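Local coordinates for endoglucanase (Uncultured bacterium, PDB 3X17), which is a family 9 glycoside hydrolase that probably cleaves internal beta-1,4-glucosidic bonds of cellulose, carrying an N-terminal Ig-like domain beside its (alpha/alpha)6-barrel catalytic domain, at residues A[182-187]-A[231-236]; A[243-248]-A[271-276]; A[318-323]-A[332-337]. All blocks are in the same frame, centred on the assembly; numbering follows the deposited sequence.

Contact 1 (A[182-187]-A[231-236]); sequences KYVTTT and EWLFRM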
loop_
_atom_site.group_PDB
_atom_site.type_symbol
_atom_site.label_atom_id
_atom_site.label_comp_id
_atom_site.label_asym_id
_atom_site.label_seq_id
_atom_site.Cartn_x
_atom_site.Cartn_y
_atom_site.Cartn_z
ATOM N N LYS A 182 13.298 -3.175 10.453
ATOM C CA LYS A 182 13.189 -3.745 9.119
ATOM C C LYS A 182 12.595 -5.136 9.287
ATOM O O LYS A 182 12.965 -5.870 10.186
ATOM C CB LYS A 182 14.563 -3.833 8.473
ATOM C CG LYS A 182 15.336 -2.480 8.492
ATOM C CD LYS A 182 16.616 -2.534 7.668
ATOM C CE LYS A 182 17.601 -3.570 8.197
ATOM N NZ LYS A 182 18.996 -3.325 7.635
ATOM N N TYR A 183 11.546 -5.424 8.547
ATOM C CA TYR A 183 10.713 -6.568 8.910
ATOM C C TYR A 183 10.466 -7.365 7.660
ATOM O O TYR A 183 10.011 -6.819 6.666
ATOM C CB TYR A 183 9.373 -6.081 9.431
ATOM C CG TYR A 183 9.438 -5.178 10.618
ATOM C CD1 TYR A 183 9.554 -3.805 10.442
ATOM C CD2 TYR A 183 9.189 -5.670 11.903
ATOM C CE1 TYR A 183 9.473 -2.946 11.499
ATOM C CE2 TYR A 183 9.081 -4.806 12.987
ATOM C CZ TYR A 183 9.273 -3.459 12.789
ATOM O OH TYR A 183 9.210 -2.588 13.856
ATOM N N VAL A 184 10.784 -8.648 7.688
ATOM C CA VAL A 184 10.659 -9.446 6.480
ATOM C C VAL A 184 9.191 -9.580 6.011
ATOM O O VAL A 184 8.915 -9.718 4.803
ATOM C CB VAL A 184 11.265 -10.837 6.658
ATOM C CG1 VAL A 184 10.740 -11.768 5.549
ATOM C CG2 VAL A 184 12.784 -10.759 6.566
ATOM N N THR A 185 8.259 -9.463 6.952
ATOM C CA THR A 185 6.881 -9.858 6.712
ATOM C C THR A 185 6.203 -8.800 5.834
ATOM O O THR A 185 5.488 -9.128 4.892
ATOM C CB THR A 185 6.122 -10.064 8.066
ATOM O OG1 THR A 185 6.855 -10.999 8.889
ATOM C CG2 THR A 185 4.705 -10.601 7.832
ATOM N N THR A 186 6.560 -7.538 6.048
ATOM C CA THR A 186 6.055 -6.442 5.224
ATOM C C THR A 186 6.931 -6.209 3.997
ATOM O O THR A 186 6.423 -5.839 2.942
ATOM C CB THR A 186 5.975 -5.117 6.032
ATOM O OG1 THR A 186 7.167 -4.984 6.814
ATOM C CG2 THR A 186 4.738 -5.093 6.959
ATOM N N THR A 187 8.246 -6.354 4.153
ATOM C CA THR A 187 9.172 -6.134 3.053
ATOM C C THR A 187 8.873 -7.066 1.897
ATOM O O THR A 187 8.894 -6.642 0.745
ATOM C CB THR A 187 10.678 -6.321 3.464
ATOM O OG1 THR A 187 11.051 -5.279 4.362
ATOM C CG2 THR A 187 11.635 -6.208 2.214
ATOM N N GLU A 231 17.399 -7.647 -2.020
ATOM C CA GLU A 231 18.798 -7.891 -1.633
ATOM C C GLU A 231 19.001 -7.922 -0.119
ATOM O O GLU A 231 19.789 -8.726 0.404
ATOM C CB GLU A 231 19.724 -6.891 -2.320
ATOM C CG GLU A 231 19.883 -7.259 -3.790
ATOM C CD GLU A 231 20.893 -6.415 -4.561
ATOM O OE1 GLU A 231 21.032 -5.209 -4.250
ATOM O OE2 GLU A 231 21.464 -6.938 -5.559
ATOM N N TRP A 232 18.189 -7.147 0.582
ATOM C CA TRP A 232 18.112 -7.259 2.029
ATOM C C TRP A 232 17.513 -8.559 2.518
ATOM O O TRP A 232 18.050 -9.180 3.425
ATOM C CB TRP A 232 17.362 -6.082 2.632
ATOM C CG TRP A 232 17.378 -6.176 4.095
ATOM C CD1 TRP A 232 18.474 -6.084 4.909
ATOM C CD2 TRP A 232 16.277 -6.523 4.945
ATOM N NE1 TRP A 232 18.107 -6.275 6.216
ATOM C CE2 TRP A 232 16.778 -6.600 6.263
ATOM C CE3 TRP A 232 14.907 -6.692 4.734
ATOM C CZ2 TRP A 232 15.968 -6.873 7.350
ATOM C CZ3 TRP A 232 14.097 -6.976 5.828
ATOM C CH2 TRP A 232 14.638 -7.081 7.113
ATOM N N LEU A 233 16.422 -9.005 1.890
ATOM C CA LEU A 233 15.936 -10.373 2.087
ATOM C C LEU A 233 17.010 -11.470 1.949
ATOM O O LEU A 233 17.028 -12.416 2.749
ATOM C CB LEU A 233 14.733 -10.687 1.171
ATOM C CG LEU A 233 13.444 -9.870 1.354
ATOM C CD1 LEU A 233 12.260 -10.518 0.588
ATOM C CD2 LEU A 233 13.078 -9.655 2.871
ATOM N N PHE A 234 17.849 -11.403 0.905
ATOM C CA PHE A 234 18.964 -12.341 0.788
ATOM C C PHE A 234 19.797 -12.370 2.087
ATOM O O PHE A 234 20.150 -13.446 2.575
ATOM C CB PHE A 234 19.891 -12.010 -0.404
ATOM C CG PHE A 234 19.245 -12.180 -1.758
ATOM C CD1 PHE A 234 18.378 -13.247 -2.018
ATOM C CD2 PHE A 234 19.581 -11.320 -2.802
ATOM C CE1 PHE A 234 17.773 -13.380 -3.275
ATOM C CE2 PHE A 234 19.065 -11.513 -4.092
ATOM C CZ PHE A 234 18.144 -12.529 -4.322
ATOM N N ARG A 235 20.110 -11.196 2.636
ATOM C CA ARG A 235 20.990 -11.128 3.824
ATOM C C ARG A 235 20.258 -11.688 5.043
ATOM O O ARG A 235 20.889 -12.026 6.047
ATOM C CB ARG A 235 21.467 -9.692 4.073
ATOM C CG ARG A 235 22.171 -9.019 2.855
ATOM C CD ARG A 235 22.440 -7.515 3.081
ATOM N NE ARG A 235 22.907 -6.883 1.847
ATOM C CZ ARG A 235 22.210 -6.019 1.082
ATOM N NH1 ARG A 235 21.085 -5.426 1.505
ATOM N NH2 ARG A 235 22.714 -5.655 -0.087
ATOM N N MET A 236 18.925 -11.726 4.975
ATOM C CA MET A 236 18.096 -12.278 6.056
ATOM C C MET A 236 17.859 -13.791 5.909
ATOM O O MET A 236 17.061 -14.393 6.647
ATOM C CB MET A 236 16.756 -11.552 6.128
ATOM C CG MET A 236 16.832 -10.109 6.650
ATOM S SD MET A 236 17.460 -10.010 8.365
ATOM C CE MET A 236 15.929 -10.215 9.334
#
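Lys182 lays its chain over one face of the Trp232 indole. Its CB meets the six-membered ring, 3.5 Å from Trp232 CH2. Farther out, Lys182 CE comes within 3.4 Å of Trp232 NE1. The bend at chi3 (-61°) carries the chain across the ring toward that nitrogen. Lys182 NZ and Trp232 NE1 are both donors and do not bond each other; both give a hydrogen bond to Ala170 O. NZ also bonds Gly172 O and forms a salt bridge with Asp152. The opposite face of the indole is met by CG of Met236, from the ring's own segment. Both neighbours sit near the rim of the ring.

Beyond the indole, Val184 and Thr187 pack on Leu233 and Met236. Val184 CG2 touches Leu233 CD2 at 3.9 Å and Met236 CB at 4.1 Å. Thr187 CG2 lies 3.8 Å from Leu233 CD2, the two side chains running past each other in opposite directions. Thr187 OG1 turns back to its own helix and bonds Tyr183 O at 3.0 Å, above the carbonyl plane. Tyr183 O also takes the backbone N of Thr187, so two donors grip it at the helix start. No hydrogen bond crosses between the segments.

All the touching residues are buried. The other side of helix 221-235 is more open to solvent: Glu231, Phe234 and Arg235 are partly exposed, with Phe234 stacked on Trp282. Strand 182-183 and the start of helix 184-200 thus pack on the end of helix 221-235, as expected in the (alpha/alpha)6 barrel of family 9 glycoside hydrolases.

Contact 2 (A[243-248]-A[271-276]); sequences VYHKLA and TTQDTA
Thr271 gives its backbone N to Val243 O in a weak bond of 3.4 Å. It stands at the N-cap position of helix 272-288, but its side chain makes no capping bond. Its OG1 is buried and has no partner in the model.

Gln273 bends back at chi2 and brings its amide to the His245 ring, with NE2 3.8 Å from His245 CE1. That is packing only. The amide is held by others: OE1 by Lys277, NE2 by Tyr320 OH and Thr185 OG1.

Strands 243-249 and 265-271 run antiparallel in a small mixed sheet of the catalytic domain. The second leads straight into helix 272-288, so the first turn of that helix packs beside the start of the first strand.

Asp274 comes next and points its carboxylate at the edge of the His245 imidazole. His245 ND1 donates to Asp274 OD2 near the ring plane, at an angle of 164°. The modelled distance between these two atoms, 2.4 Å, is very short and its exact value is doubtful. The ring and carboxylate planes are turned 45° apart. Asp274 OD1 bonds Thr185 OG1, and His245 NE2 bonds Pro330 O, so both groups are fixed at two points.

Thr275 keeps OG1 beside its own backbone N (chi1 -61°). This rotation puts OG1 between Val243 N of the other segment and Thr271 O one turn back. OG1 accepts from Val243 N at 3.0 Å and donates to Thr271 O at 2.7 Å. Thr275 N reaches the same carbonyl from the opposite face, at 3.1 Å. A valine here would probably leave Val243 N without its acceptor and Thr271 O with one donor fewer. Thr275 CA packs 3.9 Å from Val243 CB.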
loop_
_atom_site.group_PDB
_atom_site.type_symbol
_atom_site.label_atom_id
_atom_site.label_comp_id
_atom_site.label_asym_id
_atom_site.label_seq_id
_atom_site.Cartn_x
_atom_site.Cartn_y
_atom_site.Cartn_z
ATOM N N VAL A 243 14.357 -17.915 6.729
ATOM C CA VAL A 243 14.487 -16.458 6.672
ATOM C C VAL A 243 14.139 -15.827 8.020
ATOM O O VAL A 243 13.122 -16.180 8.627
ATOM C CB VAL A 243 13.614 -15.832 5.538
ATOM C CG1 VAL A 243 13.734 -14.293 5.516
ATOM C CG2 VAL A 243 14.036 -16.391 4.193
ATOM N N TYR A 244 15.066 -15.027 8.556
ATOM C CA TYR A 244 14.861 -14.348 9.841
ATOM C C TYR A 244 13.702 -13.379 9.749
ATOM O O TYR A 244 13.368 -12.882 8.667
ATOM C CB TYR A 244 16.141 -13.608 10.301
ATOM C CG TYR A 244 17.302 -14.543 10.577
ATOM C CD1 TYR A 244 17.257 -15.437 11.647
ATOM C CD2 TYR A 244 18.409 -14.584 9.730
ATOM C CE1 TYR A 244 18.303 -16.321 11.891
ATOM C CE2 TYR A 244 19.465 -15.462 9.958
ATOM C CZ TYR A 244 19.400 -16.338 11.033
ATOM O OH TYR A 244 20.428 -17.237 11.260
ATOM N N HIS A 245 13.099 -13.091 10.893
ATOM C CA HIS A 245 11.797 -12.455 10.912
ATOM C C HIS A 245 11.917 -10.951 10.760
ATOM O O HIS A 245 11.115 -10.320 10.090
ATOM C CB HIS A 245 11.076 -12.783 12.209
ATOM C CG HIS A 245 9.779 -12.065 12.380
ATOM N ND1 HIS A 245 8.740 -12.178 11.472
ATOM C CD2 HIS A 245 9.287 -11.364 13.430
ATOM C CE1 HIS A 245 7.680 -11.545 11.943
ATOM N NE2 HIS A 245 7.998 -11.009 13.111
ATOM N N LYS A 246 12.898 -10.365 11.417
ATOM C CA LYS A 246 12.976 -8.931 11.478
ATOM C C LYS A 246 14.280 -8.556 12.175
ATOM O O LYS A 246 15.002 -9.428 12.698
ATOM C CB LYS A 246 11.783 -8.367 12.260
ATOM C CG LYS A 246 11.794 -8.755 13.758
ATOM C CD LYS A 246 10.745 -8.020 14.557
ATOM C CE LYS A 246 10.629 -8.630 15.966
ATOM N NZ LYS A 246 9.789 -7.779 16.881
ATOM N N LEU A 247 14.610 -7.273 12.087
ATOM C CA LEU A 247 15.856 -6.758 12.583
ATOM C C LEU A 247 15.576 -5.438 13.252
ATOM O O LEU A 247 15.076 -4.509 12.619
ATOM C CB LEU A 247 16.838 -6.565 11.435
ATOM C CG LEU A 247 18.293 -6.436 11.850
ATOM C CD1 LEU A 247 19.177 -6.811 10.646
ATOM C CD2 LEU A 247 18.595 -5.021 12.379
ATOM N N ALA A 248 15.881 -5.334 14.532
ATOM C CA ALA A 248 15.535 -4.105 15.247
ATOM C C ALA A 248 16.322 -3.996 16.543
ATOM O O ALA A 248 16.968 -4.954 16.945
ATOM C CB ALA A 248 14.022 -4.035 15.522
ATOM N N THR A 271 11.066 -17.689 10.824
ATOM C CA THR A 271 9.662 -17.998 10.802
ATOM C C THR A 271 9.411 -18.646 9.434
ATOM O O THR A 271 10.088 -18.307 8.453
ATOM C CB THR A 271 8.922 -16.671 10.900
ATOM O OG1 THR A 271 8.403 -16.473 12.225
ATOM C CG2 THR A 271 7.913 -16.521 9.858
ATOM N N THR A 272 8.514 -19.630 9.379
ATOM C CA THR A 272 8.141 -20.250 8.108
ATOM C C THR A 272 7.300 -19.342 7.211
ATOM O O THR A 272 7.487 -19.371 6.009
ATOM C CB THR A 272 7.422 -21.605 8.301
ATOM O OG1 THR A 272 6.378 -21.450 9.274
ATOM C CG2 THR A 272 8.411 -22.648 8.802
ATOM N N GLN A 273 6.390 -18.535 7.773
ATOM C CA GLN A 273 5.682 -17.532 6.946
ATOM C C GLN A 273 6.624 -16.556 6.241
ATOM O O GLN A 273 6.430 -16.230 5.075
ATOM C CB GLN A 273 4.561 -16.788 7.713
ATOM C CG GLN A 273 5.008 -15.982 8.929
ATOM C CD GLN A 273 5.201 -14.497 8.634
ATOM O OE1 GLN A 273 5.137 -14.062 7.472
ATOM N NE2 GLN A 273 5.487 -13.714 9.680
ATOM N N ASP A 274 7.638 -16.078 6.955
ATOM C CA ASP A 274 8.624 -15.199 6.357
ATOM C C ASP A 274 9.396 -15.948 5.285
ATOM O O ASP A 274 9.726 -15.376 4.238
ATOM C CB ASP A 274 9.587 -14.611 7.405
ATOM C CG ASP A 274 8.925 -13.556 8.292
ATOM O OD1 ASP A 274 8.350 -12.591 7.738
ATOM O OD2 ASP A 274 9.023 -13.668 9.548
ATOM N N THR A 275 9.746 -17.201 5.567
ATOM C CA THR A 275 10.521 -17.982 4.626
ATOM C C THR A 275 9.725 -18.147 3.299
ATOM O O THR A 275 10.245 -17.924 2.190
ATOM C CB THR A 275 10.890 -19.352 5.260
ATOM O OG1 THR A 275 11.680 -19.142 6.445
ATOM C CG2 THR A 275 11.661 -20.209 4.293
ATOM N N ALA A 276 8.430 -18.409 3.435
ATOM C CA ALA A 276 7.547 -18.622 2.272
ATOM C C ALA A 276 7.245 -17.291 1.540
ATOM O O ALA A 276 7.331 -17.223 0.315
ATOM C CB ALA A 276 6.231 -19.293 2.739
#

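Contact 3 (A[318-323]-A[332-337]); sequences LDYPAE and DDRDDA. With CA (calcium ion), chain E.
The calcium site at Asp333 and Asp335 is backed by Tyr320 and Leu318, which pack on the backbone of the same loop. Asp333 clasps the calcium ion with both carboxylate oxygens, OD1 at 2.6 Å and OD2 at 2.5 Å. Its CG is anti to the backbone N (chi1 169°), which swings the carboxylate out to the metal. Asp335 adds its backbone O at 2.2 Å. A water, Asp338, Asp339 and Val377 complete the site. The calcium charge probably offsets the gathered carboxylates.

Tyr320 acts in the second shell. Its OH donates to Asp333 O at 2.8 Å, tilted from the carbonyl plane, and so ties down the backbone of a metal ligand. Asp332 lies over one face of the ring: its CA stands 3.5 Å from the ring centroid, almost on the ring normal, a CH-pi contact. The carboxylate of Asp332 is turned 88° to the ring.

Arg334 comes to the ring edge. Tyr320 CD2 sits over the face of its guanidinium, 3.8 Å from Arg334 NH2. Arg334 NH1 forms a salt bridge with Asp332 OD2, though the hydrogen bond within it is weak. Leu318 fits its branches against the backbone, with CD2 3.6 Å from Asp333 O and CD1 beside Arg334 O. Asp335 OD1 caps the coming helix by accepting from Ala337 N at 3.0 Å.

Both segments belong to the loop between helices 294-312 and 337-351. Leu318 rests on Thr272 and Gln273 of helix 272-288, and Tyr320 on Thr271 of strand 265-271. Asp336 OD2 bonds Thr272 OG1 and forms a salt bridge with Arg340 of helix 337-351.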
loop_
_atom_site.group_PDB
_atom_site.type_symbol
_atom_site.label_atom_id
_atom_site.label_comp_id
_atom_site.label_asym_id
_atom_site.label_seq_id
_atom_site.Cartn_x
_atom_site.Cartn_y
_atom_site.Cartn_z
ATOM N N LEU A 318 6.176 -20.546 13.967
ATOM C CA LEU A 318 5.530 -19.275 14.041
ATOM C C LEU A 318 5.562 -18.772 15.474
ATOM O O LEU A 318 4.525 -18.482 16.063
ATOM C CB LEU A 318 4.092 -19.399 13.517
ATOM C CG LEU A 318 4.035 -19.837 12.031
ATOM C CD1 LEU A 318 2.652 -20.264 11.583
ATOM C CD2 LEU A 318 4.544 -18.739 11.120
ATOM N N ASP A 319 6.760 -18.656 16.033
ATOM C CA ASP A 319 6.910 -18.200 17.420
ATOM C C ASP A 319 7.244 -16.730 17.485
ATOM O O ASP A 319 8.251 -16.284 16.909
ATOM C CB ASP A 319 8.027 -18.984 18.113
ATOM C CG ASP A 319 7.761 -20.463 18.132
ATOM O OD1 ASP A 319 6.606 -20.856 18.427
ATOM O OD2 ASP A 319 8.714 -21.227 17.887
ATOM N N TYR A 320 6.475 -16.008 18.276
ATOM C CA TYR A 320 6.630 -14.572 18.406
ATOM C C TYR A 320 6.705 -14.182 19.889
ATOM O O TYR A 320 5.777 -13.587 20.427
ATOM C CB TYR A 320 5.483 -13.826 17.698
ATOM C CG TYR A 320 5.330 -14.178 16.214
ATOM C CD1 TYR A 320 6.168 -13.626 15.256
ATOM C CD2 TYR A 320 4.356 -15.073 15.790
ATOM C CE1 TYR A 320 6.029 -13.951 13.905
ATOM C CE2 TYR A 320 4.234 -15.437 14.457
ATOM C CZ TYR A 320 5.031 -14.832 13.511
ATOM O OH TYR A 320 4.888 -15.181 12.185
ATOM N N PRO A 321 7.839 -14.483 20.544
ATOM C CA PRO A 321 7.890 -14.232 21.984
ATOM C C PRO A 321 7.593 -12.763 22.271
ATOM O O PRO A 321 8.112 -11.875 21.589
ATOM C CB PRO A 321 9.345 -14.548 22.362
ATOM C CG PRO A 321 9.963 -15.190 21.177
ATOM C CD PRO A 321 9.151 -14.824 19.972
ATOM N N ALA A 322 6.765 -12.512 23.273
ATOM C CA ALA A 322 6.354 -11.152 23.592
ATOM C C ALA A 322 7.550 -10.229 23.830
ATOM O O ALA A 322 7.485 -9.021 23.572
ATOM C CB ALA A 322 5.390 -11.149 24.833
ATOM N N GLU A 323 8.649 -10.791 24.304
ATOM C CA GLU A 323 9.832 -9.971 24.572
ATOM C C GLU A 323 10.596 -9.520 23.319
ATOM O O GLU A 323 11.367 -8.569 23.370
ATOM C CB GLU A 323 10.771 -10.642 25.579
ATOM C CG GLU A 323 11.469 -11.883 25.058
ATOM C CD GLU A 323 10.688 -13.169 25.343
ATOM O OE1 GLU A 323 9.544 -13.087 25.851
ATOM O OE2 GLU A 323 11.213 -14.261 25.021
ATOM N N ASP A 332 2.956 -10.671 13.890
ATOM C CA ASP A 332 2.845 -12.042 14.339
ATOM C C ASP A 332 1.802 -12.784 13.485
ATOM O O ASP A 332 0.635 -12.987 13.905
ATOM C CB ASP A 332 2.500 -12.084 15.837
ATOM C CG ASP A 332 1.317 -11.212 16.188
ATOM O OD1 ASP A 332 1.058 -10.201 15.484
ATOM O OD2 ASP A 332 0.607 -11.568 17.144
ATOM N N ASP A 333 2.187 -13.076 12.244
ATOM C CA ASP A 333 1.318 -13.770 11.291
ATOM C C ASP A 333 1.267 -15.246 11.702
ATOM O O ASP A 333 2.282 -15.933 11.686
ATOM C CB ASP A 333 1.880 -13.624 9.876
ATOM C CG ASP A 333 1.194 -14.537 8.856
ATOM O OD1 ASP A 333 0.168 -15.188 9.159
ATOM O OD2 ASP A 333 1.730 -14.635 7.733
ATOM N N ARG A 334 0.132 -15.671 12.229
ATOM C CA ARG A 334 0.072 -16.947 12.962
ATOM C C ARG A 334 -0.401 -18.153 12.126
ATOM O O ARG A 334 -0.687 -19.222 12.673
ATOM C CB ARG A 334 -0.701 -16.775 14.291
ATOM C CG ARG A 334 -0.092 -15.613 15.104
ATOM C CD ARG A 334 -0.449 -15.548 16.576
ATOM N NE ARG A 334 0.643 -16.078 17.392
ATOM C CZ ARG A 334 1.378 -15.380 18.247
ATOM N NH1 ARG A 334 1.166 -14.087 18.440
ATOM N NH2 ARG A 334 2.352 -15.990 18.902
ATOM N N ASP A 335 -0.320 -18.020 10.799
ATOM C CA ASP A 335 -0.614 -19.138 9.888
ATOM C C ASP A 335 0.185 -19.010 8.594
ATOM O O ASP A 335 0.103 -17.982 7.908
ATOM C CB ASP A 335 -2.128 -19.175 9.603
ATOM C CG ASP A 335 -2.549 -20.344 8.707
ATOM O OD1 ASP A 335 -1.700 -21.148 8.288
ATOM O OD2 ASP A 335 -3.754 -20.430 8.380
ATOM N N ASP A 336 0.924 -20.053 8.233
ATOM C CA ASP A 336 1.804 -19.996 7.076
ATOM C C ASP A 336 1.253 -20.646 5.804
ATOM O O ASP A 336 1.956 -20.745 4.787
ATOM C CB ASP A 336 3.195 -20.551 7.422
ATOM C CG ASP A 336 3.222 -22.073 7.571
ATOM O OD1 ASP A 336 2.210 -22.729 7.247
ATOM O OD2 ASP A 336 4.294 -22.623 7.937
ATOM N N ALA A 337 0.026 -21.159 5.865
ATOM C CA ALA A 337 -0.513 -21.935 4.718
ATOM C C ALA A 337 -0.811 -21.033 3.512
ATOM O O ALA A 337 -0.551 -21.413 2.364
ATOM C CB ALA A 337 -1.808 -22.743 5.136
HETATM CA CA CA E . -0.060 -16.055 6.755
HETATM O O HOH W 1 -2.472 -16.269 7.329
#

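In the fold
The three contacts follow one another in series along the catalytic domain; none nests in or crosses another. Contact 1 closes the 43 residues between its segments and joins strand 182-183 and the start of helix 184-200 to the end of helix 221-235. The chain then enters strand 243-249, and contact 2 closes the strand pair that leads to helix 272-288. Contact 3 closes a short loop ahead of helix 337-351. Contacts 1 and 2 have centres about 8 Å apart and share a sheet, in which strands 182-183 and 243-249 are neighbours. Contacts 2 and 3 touch through the start of helix 272-288. Contacts 1 and 3 do not touch, so contact 2 bridges them.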